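Local coordinates for concanavalin A-like lectin protein kinase family protein (Theobroma cacao, PDB 6CTH), which probably transfers phosphate from ATP to protein substrates as a plant lectin receptor-like kinase, its kinase domain being captured here with an inhibitor bound, at residues D255-E260 / L287-P292. Sequence-based numbering, arbitrary orientation.
Sequences DPKQLE and LNFEAP
Lys257 lays the last methylene of its side chain, CE, over one face of the Phe289 ring, at the outer surface of the helical C-terminal lobe of the protein kinase fold. CE comes closest, 3.8 Å from the centroid of the Phe289 ring in a CH-pi contact, 14° off the normal; CG also lies near the ring. The bend at chi4 (55°) keeps NZ about as high above the ring plane as CE but carries it past the CD1-CE1 rim, hence an off-centre cation-pi interaction with Lys257 NZ 4.3 Å from the Phe289 centroid. Lysine suits this exposed first turn of helix 256-269: its methylenes can lie on an aromatic face while the charge stays near solvent. Phe289, with positive phi (58°), is the C-prime residue of the Schellman motif ending helix 280-287; its flat ring offers a face to lysine and an edge to Gln258, whose aliphatic CG sits 4.1 Å from Phe289 CE2. Glutamine also brings an amide, nearly coplanar with the ring, whose OE1 accepts from Trp112 of helix 112-132; Tyr116 there also touches Phe289. Asp255, the N-cap, has a short carboxylate able to reach a first-turn N-H: OD1 accepts a weak bond from Lys257 N at 3.3 Å.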
loop_
_atom_site.group_PDB
_atom_site.type_symbol
_atom_site.label_atom_id
_atom_site.label_comp_id
_atom_site.label_asym_id
_atom_site.label_seq_id
_atom_site.Cartn_x
_atom_site.Cartn_y
_atom_site.Cartn_z
ATOM N N ASP A 255 1.572 18.885 -12.724
ATOM C CA ASP A 255 1.194 18.739 -14.117
ATOM C C ASP A 255 -0.334 18.473 -14.205
ATOM O O ASP A 255 -0.806 17.428 -13.791
ATOM C CB ASP A 255 2.015 17.584 -14.697
ATOM C CG ASP A 255 1.838 17.406 -16.170
ATOM O OD1 ASP A 255 0.761 17.701 -16.689
ATOM O OD2 ASP A 255 2.788 16.911 -16.796
ATOM N N PRO A 256 -1.120 19.421 -14.756
ATOM C CA PRO A 256 -2.590 19.254 -14.786
ATOM C C PRO A 256 -3.152 18.059 -15.555
ATOM O O PRO A 256 -4.196 17.524 -15.211
ATOM C CB PRO A 256 -3.087 20.560 -15.472
ATOM C CG PRO A 256 -1.949 21.526 -15.381
ATOM C CD PRO A 256 -0.704 20.679 -15.409
ATOM N N LYS A 257 -2.506 17.740 -16.650
ATOM C CA LYS A 257 -2.861 16.605 -17.481
ATOM C C LYS A 257 -2.678 15.266 -16.697
ATOM O O LYS A 257 -3.518 14.372 -16.772
ATOM C CB LYS A 257 -1.958 16.646 -18.693
ATOM C CG LYS A 257 -2.237 15.625 -19.753
ATOM C CD LYS A 257 -1.105 15.640 -20.792
ATOM C CE LYS A 257 -1.179 14.430 -21.702
ATOM N NZ LYS A 257 -2.528 14.350 -22.350
ATOM N N GLN A 258 -1.579 15.167 -15.957
ATOM C CA GLN A 258 -1.280 13.982 -15.125
ATOM C C GLN A 258 -2.189 13.955 -13.922
ATOM O O GLN A 258 -2.615 12.896 -13.492
ATOM C CB GLN A 258 0.195 13.946 -14.695
ATOM C CG GLN A 258 1.168 13.621 -15.822
ATOM C CD GLN A 258 2.627 13.616 -15.398
ATOM O OE1 GLN A 258 2.992 14.045 -14.310
ATOM N NE2 GLN A 258 3.473 13.129 -16.275
ATOM N N LEU A 259 -2.549 15.123 -13.384
ATOM C CA LEU A 259 -3.448 15.151 -12.240
ATOM C C LEU A 259 -4.813 14.653 -12.640
ATOM O O LEU A 259 -5.414 13.867 -11.926
ATOM C CB LEU A 259 -3.589 16.560 -11.632
ATOM C CG LEU A 259 -4.664 16.705 -10.558
ATOM C CD1 LEU A 259 -4.433 15.828 -9.330
ATOM C CD2 LEU A 259 -4.732 18.171 -10.157
ATOM N N GLU A 260 -5.314 15.135 -13.782
ATOM C CA GLU A 260 -6.578 14.683 -14.289
ATOM C C GLU A 260 -6.569 13.184 -14.474
ATOM O O GLU A 260 -7.527 12.491 -14.135
ATOM C CB GLU A 260 -6.875 15.347 -15.659
ATOM C CG GLU A 260 -8.203 14.952 -16.264
ATOM C CD GLU A 260 -8.488 15.725 -17.555
ATOM O OE1 GLU A 260 -7.680 15.614 -18.491
ATOM O OE2 GLU A 260 -9.476 16.466 -17.558
ATOM N N LEU A 287 -2.448 5.648 -17.440
ATOM C CA LEU A 287 -1.449 6.479 -16.773
ATOM C C LEU A 287 -0.298 6.924 -17.685
ATOM O O LEU A 287 0.261 8.030 -17.478
ATOM C CB LEU A 287 -0.845 5.747 -15.531
ATOM C CG LEU A 287 -1.854 5.632 -14.381
ATOM C CD1 LEU A 287 -1.288 4.724 -13.316
ATOM C CD2 LEU A 287 -2.341 6.965 -13.781
ATOM N N ASN A 288 0.057 6.076 -18.656
ATOM C CA ASN A 288 1.107 6.391 -19.640
ATOM C C ASN A 288 0.562 6.987 -20.922
ATOM O O ASN A 288 1.298 7.078 -21.915
ATOM C CB ASN A 288 1.931 5.138 -19.946
ATOM C CG ASN A 288 2.744 4.697 -18.762
ATOM O OD1 ASN A 288 2.339 3.819 -17.996
ATOM N ND2 ASN A 288 3.852 5.368 -18.539
ATOM N N PHE A 289 -0.720 7.338 -20.941
ATOM C CA PHE A 289 -1.348 8.010 -22.072
ATOM C C PHE A 289 -1.221 7.189 -23.354
ATOM O O PHE A 289 -1.102 7.755 -24.451
ATOM C CB PHE A 289 -0.756 9.413 -22.237
ATOM C CG PHE A 289 -0.919 10.279 -21.021
ATOM C CD1 PHE A 289 -2.167 10.814 -20.704
ATOM C CD2 PHE A 289 0.170 10.557 -20.196
ATOM C CE1 PHE A 289 -2.330 11.610 -19.568
ATOM C CE2 PHE A 289 0.020 11.340 -19.066
ATOM C CZ PHE A 289 -1.229 11.861 -18.750
ATOM N N GLU A 290 -1.272 5.867 -23.210
ATOM C CA GLU A 290 -1.282 4.930 -24.320
ATOM C C GLU A 290 -2.701 4.430 -24.616
ATOM O O GLU A 290 -2.910 3.675 -25.586
ATOM C CB GLU A 290 -0.333 3.747 -24.021
ATOM C CG GLU A 290 1.125 4.152 -23.854
ATOM C CD GLU A 290 2.087 2.980 -23.554
ATOM O OE1 GLU A 290 1.898 1.845 -24.055
ATOM O OE2 GLU A 290 3.083 3.191 -22.840
ATOM N N ALA A 291 -3.677 4.836 -23.813
ATOM C CA ALA A 291 -5.078 4.456 -24.018
ATOM C C ALA A 291 -5.964 5.525 -23.454
ATOM O O ALA A 291 -5.507 6.280 -22.592
ATOM C CB ALA A 291 -5.393 3.104 -23.379
ATOM N N PRO A 292 -7.242 5.595 -23.887
ATOM C CA PRO A 292 -8.049 6.748 -23.456
ATOM C C PRO A 292 -8.472 6.795 -21.996
ATOM O O PRO A 292 -8.641 5.752 -21.375
ATOM C CB PRO A 292 -9.324 6.623 -24.309
ATOM C CG PRO A 292 -8.883 5.870 -25.498
ATOM C CD PRO A 292 -7.939 4.838 -24.942
#